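Local coordinates for cell wall surface anchor family protein (Streptococcus agalactiae serogroup V, PDB 3TXA), which probably mediates adhesion to host tissue as the tip pilin of group B streptococcal pili, displaying a metal-binding von Willebrand factor A domain on Ig-like domains, at residues A[142-147]-A[155-160]; A[594-599]-A[622-627]. All blocks are in the same frame, centred on the assembly; numbering follows the deposited sequence.

Contact 1: A[142-147]-A[155-160]; sequences KITGVN and KIELTV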
loop_
_atom_site.group_PDB
_atom_site.type_symbol
_atom_site.label_atom_id
_atom_site.label_comp_id
_atom_site.label_asym_id
_atom_site.label_seq_id
_atom_site.Cartn_x
_atom_site.Cartn_y
_atom_site.Cartn_z
ATOM N N LYS A 142 -13.099 -34.168 4.636
ATOM C CA LYS A 142 -13.017 -34.825 5.945
ATOM C C LYS A 142 -14.385 -35.227 6.469
ATOM O O LYS A 142 -15.387 -34.616 6.098
ATOM C CB LYS A 142 -12.322 -33.917 6.968
ATOM C CG LYS A 142 -13.119 -32.705 7.451
ATOM C CD LYS A 142 -12.248 -31.837 8.376
ATOM C CE LYS A 142 -13.085 -30.914 9.300
ATOM N NZ LYS A 142 -13.225 -29.449 8.880
ATOM N N ILE A 143 -14.411 -36.252 7.327
ATOM C CA ILE A 143 -15.584 -36.606 8.125
ATOM C C ILE A 143 -15.778 -35.560 9.238
ATOM O O ILE A 143 -14.975 -35.511 10.157
ATOM C CB ILE A 143 -15.403 -38.035 8.731
ATOM C CG1 ILE A 143 -15.353 -39.069 7.616
ATOM C CG2 ILE A 143 -16.511 -38.394 9.746
ATOM C CD1 ILE A 143 -14.755 -40.367 8.030
ATOM N N THR A 144 -16.802 -34.711 9.151
ATOM C CA THR A 144 -17.067 -33.734 10.230
ATOM C C THR A 144 -18.064 -34.238 11.263
ATOM O O THR A 144 -18.356 -33.557 12.237
ATOM C CB THR A 144 -17.703 -32.417 9.734
ATOM O OG1 THR A 144 -18.735 -32.707 8.791
ATOM C CG2 THR A 144 -16.682 -31.517 9.131
ATOM N N GLY A 145 -18.637 -35.400 11.024
ATOM C CA GLY A 145 -19.749 -35.815 11.835
ATOM C C GLY A 145 -19.862 -37.303 11.726
ATOM O O GLY A 145 -19.716 -37.873 10.630
ATOM N N VAL A 146 -20.065 -37.929 12.885
ATOM C CA VAL A 146 -20.454 -39.324 12.945
ATOM C C VAL A 146 -21.940 -39.296 13.228
ATOM O O VAL A 146 -22.368 -38.808 14.265
ATOM C CB VAL A 146 -19.673 -40.089 14.028
ATOM C CG1 VAL A 146 -20.089 -41.549 14.040
ATOM C CG2 VAL A 146 -18.179 -39.988 13.765
ATOM N N ASN A 147 -22.724 -39.775 12.270
ATOM C CA ASN A 147 -24.180 -39.668 12.365
ATOM C C ASN A 147 -24.761 -40.761 13.256
ATOM O O ASN A 147 -25.652 -40.498 14.066
ATOM C CB ASN A 147 -24.830 -39.704 10.964
ATOM C CG ASN A 147 -24.609 -38.423 10.168
ATOM O OD1 ASN A 147 -24.631 -37.320 10.711
ATOM N ND2 ASN A 147 -24.403 -38.570 8.871
ATOM N N LYS A 155 -20.769 -38.099 7.913
ATOM C CA LYS A 155 -21.049 -36.859 7.217
ATOM C C LYS A 155 -19.744 -36.301 6.669
ATOM O O LYS A 155 -18.889 -35.840 7.436
ATOM C CB LYS A 155 -21.660 -35.855 8.181
ATOM C CG LYS A 155 -22.125 -34.572 7.567
ATOM C CD LYS A 155 -22.885 -33.748 8.588
ATOM C CE LYS A 155 -24.205 -33.242 8.019
ATOM N NZ LYS A 155 -25.118 -34.354 7.562
ATOM N N ILE A 156 -19.605 -36.336 5.340
ATOM C CA ILE A 156 -18.436 -35.805 4.645
ATOM C C ILE A 156 -18.548 -34.301 4.458
ATOM O O ILE A 156 -19.601 -33.793 4.096
ATOM C CB ILE A 156 -18.240 -36.481 3.258
ATOM C CG1 ILE A 156 -18.255 -38.014 3.372
ATOM C CG2 ILE A 156 -16.968 -35.994 2.575
ATOM C CD1 ILE A 156 -17.196 -38.635 4.275
ATOM N N GLU A 157 -17.461 -33.597 4.731
ATOM C CA GLU A 157 -17.350 -32.192 4.378
ATOM C C GLU A 157 -16.232 -31.998 3.336
ATOM O O GLU A 157 -15.129 -32.559 3.467
ATOM C CB GLU A 157 -17.123 -31.309 5.619
ATOM C CG GLU A 157 -16.638 -29.890 5.303
ATOM C CD GLU A 157 -16.529 -28.969 6.511
ATOM O OE1 GLU A 157 -17.574 -28.416 6.928
ATOM O OE2 GLU A 157 -15.398 -28.748 7.024
ATOM N N LEU A 158 -16.541 -31.199 2.312
ATOM C CA LEU A 158 -15.622 -30.880 1.240
ATOM C C LEU A 158 -15.594 -29.363 1.122
ATOM O O LEU A 158 -16.648 -28.723 1.156
ATOM C CB LEU A 158 -16.143 -31.491 -0.056
ATOM C CG LEU A 158 -15.135 -31.958 -1.090
ATOM C CD1 LEU A 158 -15.249 -33.463 -1.289
ATOM C CD2 LEU A 158 -15.419 -31.283 -2.375
ATOM N N THR A 159 -14.402 -28.781 0.993
ATOM C CA THR A 159 -14.241 -27.312 0.954
ATOM C C THR A 159 -13.210 -26.918 -0.095
ATOM O O THR A 159 -12.254 -27.662 -0.349
ATOM C CB THR A 159 -13.737 -26.724 2.297
ATOM O OG1 THR A 159 -12.380 -27.126 2.511
ATOM C CG2 THR A 159 -14.598 -27.182 3.502
ATOM N N VAL A 160 -13.412 -25.743 -0.691
ATOM C CA VAL A 160 -12.549 -25.210 -1.737
ATOM C C VAL A 160 -12.438 -23.707 -1.515
ATOM O O VAL A 160 -13.455 -23.009 -1.461
ATOM C CB VAL A 160 -13.128 -25.489 -3.166
ATOM C CG1 VAL A 160 -12.198 -24.959 -4.266
ATOM C CG2 VAL A 160 -13.399 -26.983 -3.375
#
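K142 and E157 form an antiparallel hydrogen-bonded pair: K142 N gives to E157 O at 2.8 Å, and E157 N returns to K142 O at 2.7 Å, nearly straight at hydrogen (172°). On the same face their side chains run side by side, and K142 NZ meets E157 OE2 at 2.9 Å, nearly along the C-O axis, in a salt bridge. K142 reaches it because CG sits between the backbone N and the carbonyl carbon (chi1 72°) and the chain bends at its end. T144 crosses E157 at about a right angle, its CG2 lying 3.5 Å from E157 CB and packing against the carboxylate stem. The other face is buried and apolar: I143 CG1 touches I156 CD1 at 3.8 Å in the non-hydrogen-bonded pair, and I143 also packs on P667.

Backbone pairing continues with T144 N to K155 O at 2.9 Å, where T144 OG1 adds a weak bond, and K155 N to G145 O at 2.9 Å. The solvent side holds exposed T144 and N147 and partly exposed K155. N147 lies across K155 at about a right angle, and both side chains reach D629, K155 by a salt bridge and N147 by a weak bond.

The contact belongs to the beta hairpin of strands 137-146 and 153-168. D629 lies on strand 623-632, which flanks 153-168 on its other edge; I156 packs there on Y628 and V630, while L158 and V160 reach strand 543-551 in the facing sheet.

Contact 2: A[594-599]-A[622-627]; sequences GGILKD and QKVVLT
Within the Ig-like domain of the tip pilin, the loop joining strands 585-588 and 601-605 folds its short 594-599 turn against the start of strand 623-632. No hydrogen bond crosses between the two segments, and the join is made mainly through aliphatic side chains, those of I596 and L597 on the loop. I596 points toward the strand and slides past Q622 in the opposite direction; its CG1 lies 3.7 Å from Q622 CB. Q622 lies at the margin, its OE1 bonded to the backbone N of G619. The CD1 end of I596 rests against the strand backbone at K623, near both K623 N and K623 O, while other methyls meet V624. Deeper in, V624 takes both loop residues on one methyl: with CG1 anti to the carbonyl carbon (chi1 -67°), that branch receives I596 CG2 at 4.1 Å as well as a methyl of L597. The loop thereby touches both sheets of the domain: L597 rests on L573 of strand 571-575, in the sheet of 623-632, and I596 on L618 of strand 610-618 in the other sheet, a residue that V624 touches too. L597 CD2 stands 3.7 Å from V624 CG1.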
loop_
_atom_site.group_PDB
_atom_site.type_symbol
_atom_site.label_atom_id
_atom_site.label_comp_id
_atom_site.label_asym_id
_atom_site.label_seq_id
_atom_site.Cartn_x
_atom_site.Cartn_y
_atom_site.Cartn_z
ATOM N N GLY A 594 -27.066 -14.410 -4.524
ATOM C CA GLY A 594 -26.524 -15.763 -4.439
ATOM C C GLY A 594 -25.041 -15.778 -4.210
ATOM O O GLY A 594 -24.458 -16.823 -3.884
ATOM N N GLY A 595 -24.438 -14.600 -4.404
ATOM C CA GLY A 595 -23.002 -14.366 -4.199
ATOM C C GLY A 595 -22.100 -15.354 -4.910
ATOM O O GLY A 595 -22.396 -15.825 -6.017
ATOM N N ILE A 596 -20.962 -15.607 -4.283
ATOM C CA ILE A 596 -20.067 -16.719 -4.527
ATOM C C ILE A 596 -20.727 -17.954 -5.222
ATOM O O ILE A 596 -20.055 -18.672 -5.968
ATOM C CB ILE A 596 -19.568 -17.121 -3.130
ATOM C CG1 ILE A 596 -18.076 -17.102 -2.976
ATOM C CG2 ILE A 596 -20.041 -18.470 -2.713
ATOM C CD1 ILE A 596 -17.677 -18.052 -1.790
ATOM N N LEU A 597 -22.023 -18.208 -4.982
ATOM C CA LEU A 597 -22.686 -19.419 -5.498
ATOM C C LEU A 597 -23.660 -19.211 -6.635
ATOM O O LEU A 597 -24.303 -20.167 -7.044
ATOM C CB LEU A 597 -23.410 -20.172 -4.407
ATOM C CG LEU A 597 -22.611 -20.889 -3.334
ATOM C CD1 LEU A 597 -23.591 -21.525 -2.325
ATOM C CD2 LEU A 597 -21.662 -21.936 -3.895
ATOM N N LYS A 598 -23.784 -17.978 -7.133
ATOM C CA LYS A 598 -24.523 -17.669 -8.383
ATOM C C LYS A 598 -24.152 -18.634 -9.546
ATOM O O LYS A 598 -22.984 -18.742 -9.939
ATOM C CB LYS A 598 -24.216 -16.226 -8.802
ATOM C CG LYS A 598 -25.416 -15.427 -9.218
ATOM C CD LYS A 598 -25.612 -15.353 -10.752
ATOM C CE LYS A 598 -26.628 -14.236 -11.145
ATOM N NZ LYS A 598 -28.018 -14.783 -11.443
ATOM N N ASP A 599 -25.149 -19.346 -10.064
ATOM C CA ASP A 599 -24.980 -20.357 -11.131
ATOM C C ASP A 599 -24.125 -21.600 -10.800
ATOM O O ASP A 599 -23.937 -22.473 -11.648
ATOM C CB ASP A 599 -24.522 -19.718 -12.452
ATOM C CG ASP A 599 -25.412 -18.558 -12.887
ATOM O OD1 ASP A 599 -26.616 -18.772 -13.218
ATOM O OD2 ASP A 599 -24.874 -17.424 -12.908
ATOM N N GLN A 622 -12.681 -16.539 -0.808
ATOM C CA GLN A 622 -14.007 -17.026 -1.158
ATOM C C GLN A 622 -13.911 -18.546 -1.035
ATOM O O GLN A 622 -12.960 -19.170 -1.533
ATOM C CB GLN A 622 -14.429 -16.526 -2.527
ATOM C CG GLN A 622 -14.493 -15.000 -2.610
ATOM C CD GLN A 622 -15.058 -14.484 -3.941
ATOM O OE1 GLN A 622 -14.796 -15.053 -4.999
ATOM N NE2 GLN A 622 -15.837 -13.412 -3.889
ATOM N N LYS A 623 -14.847 -19.123 -0.276
ATOM C CA LYS A 623 -14.775 -20.526 0.162
ATOM C C LYS A 623 -16.171 -21.122 0.068
ATOM O O LYS A 623 -17.167 -20.443 0.344
ATOM C CB LYS A 623 -14.258 -20.625 1.601
ATOM C CG LYS A 623 -13.854 -22.001 2.033
ATOM C CD LYS A 623 -13.814 -22.118 3.556
ATOM C CE LYS A 623 -13.005 -23.361 4.054
ATOM N NZ LYS A 623 -13.310 -23.760 5.501
ATOM N N VAL A 624 -16.236 -22.388 -0.334
ATOM C CA VAL A 624 -17.511 -23.087 -0.453
ATOM C C VAL A 624 -17.419 -24.402 0.311
ATOM O O VAL A 624 -16.350 -25.041 0.350
ATOM C CB VAL A 624 -17.875 -23.359 -1.916
ATOM C CG1 VAL A 624 -18.146 -22.053 -2.656
ATOM C CG2 VAL A 624 -16.770 -24.183 -2.591
ATOM N N VAL A 625 -18.519 -24.808 0.932
ATOM C CA VAL A 625 -18.451 -25.981 1.762
ATOM C C VAL A 625 -19.570 -26.882 1.355
ATOM O O VAL A 625 -20.728 -26.448 1.336
ATOM C CB VAL A 625 -18.593 -25.628 3.275
ATOM C CG1 VAL A 625 -18.364 -26.888 4.166
ATOM C CG2 VAL A 625 -17.658 -24.486 3.669
ATOM N N LEU A 626 -19.224 -28.122 1.013
ATOM C CA LEU A 626 -20.198 -29.135 0.621
ATOM C C LEU A 626 -20.230 -30.173 1.707
ATOM O O LEU A 626 -19.171 -30.720 2.055
ATOM C CB LEU A 626 -19.809 -29.822 -0.691
ATOM C CG LEU A 626 -20.755 -30.926 -1.162
ATOM C CD1 LEU A 626 -22.016 -30.341 -1.740
ATOM C CD2 LEU A 626 -20.097 -31.815 -2.170
ATOM N N THR A 627 -21.419 -30.433 2.261
ATOM C CA THR A 627 -21.622 -31.606 3.129
ATOM C C THR A 627 -22.663 -32.535 2.511
ATOM O O THR A 627 -23.642 -32.072 1.875
ATOM C CB THR A 627 -22.040 -31.237 4.609
ATOM O OG1 THR A 627 -23.315 -30.593 4.612
ATOM C CG2 THR A 627 -21.076 -30.288 5.248
#

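In the fold
Contacts 1 and 2 reach the same antiparallel sheet through neighbouring strands, 153-168 and 623-632, and their centres lie about 16 Å apart. A probable backbone hydrogen bond from L626 N to L158 O (2.6 Å) and another from V624 N to V160 O (3.1 Å) join them directly. Contact 1 is pairing within the sheet, 427 Å² of buried surface held by backbone bonds and a salt bridge on its partly exposed face. Contact 2 is a loop laid on that sheet, burying 186 Å² without a hydrogen bond between the segments, mainly through aliphatic side chains. Both are only partly buried: I143 and I156 are the inward residues of 142-147/155-160, L597 and V624 those of 594-599/622-627.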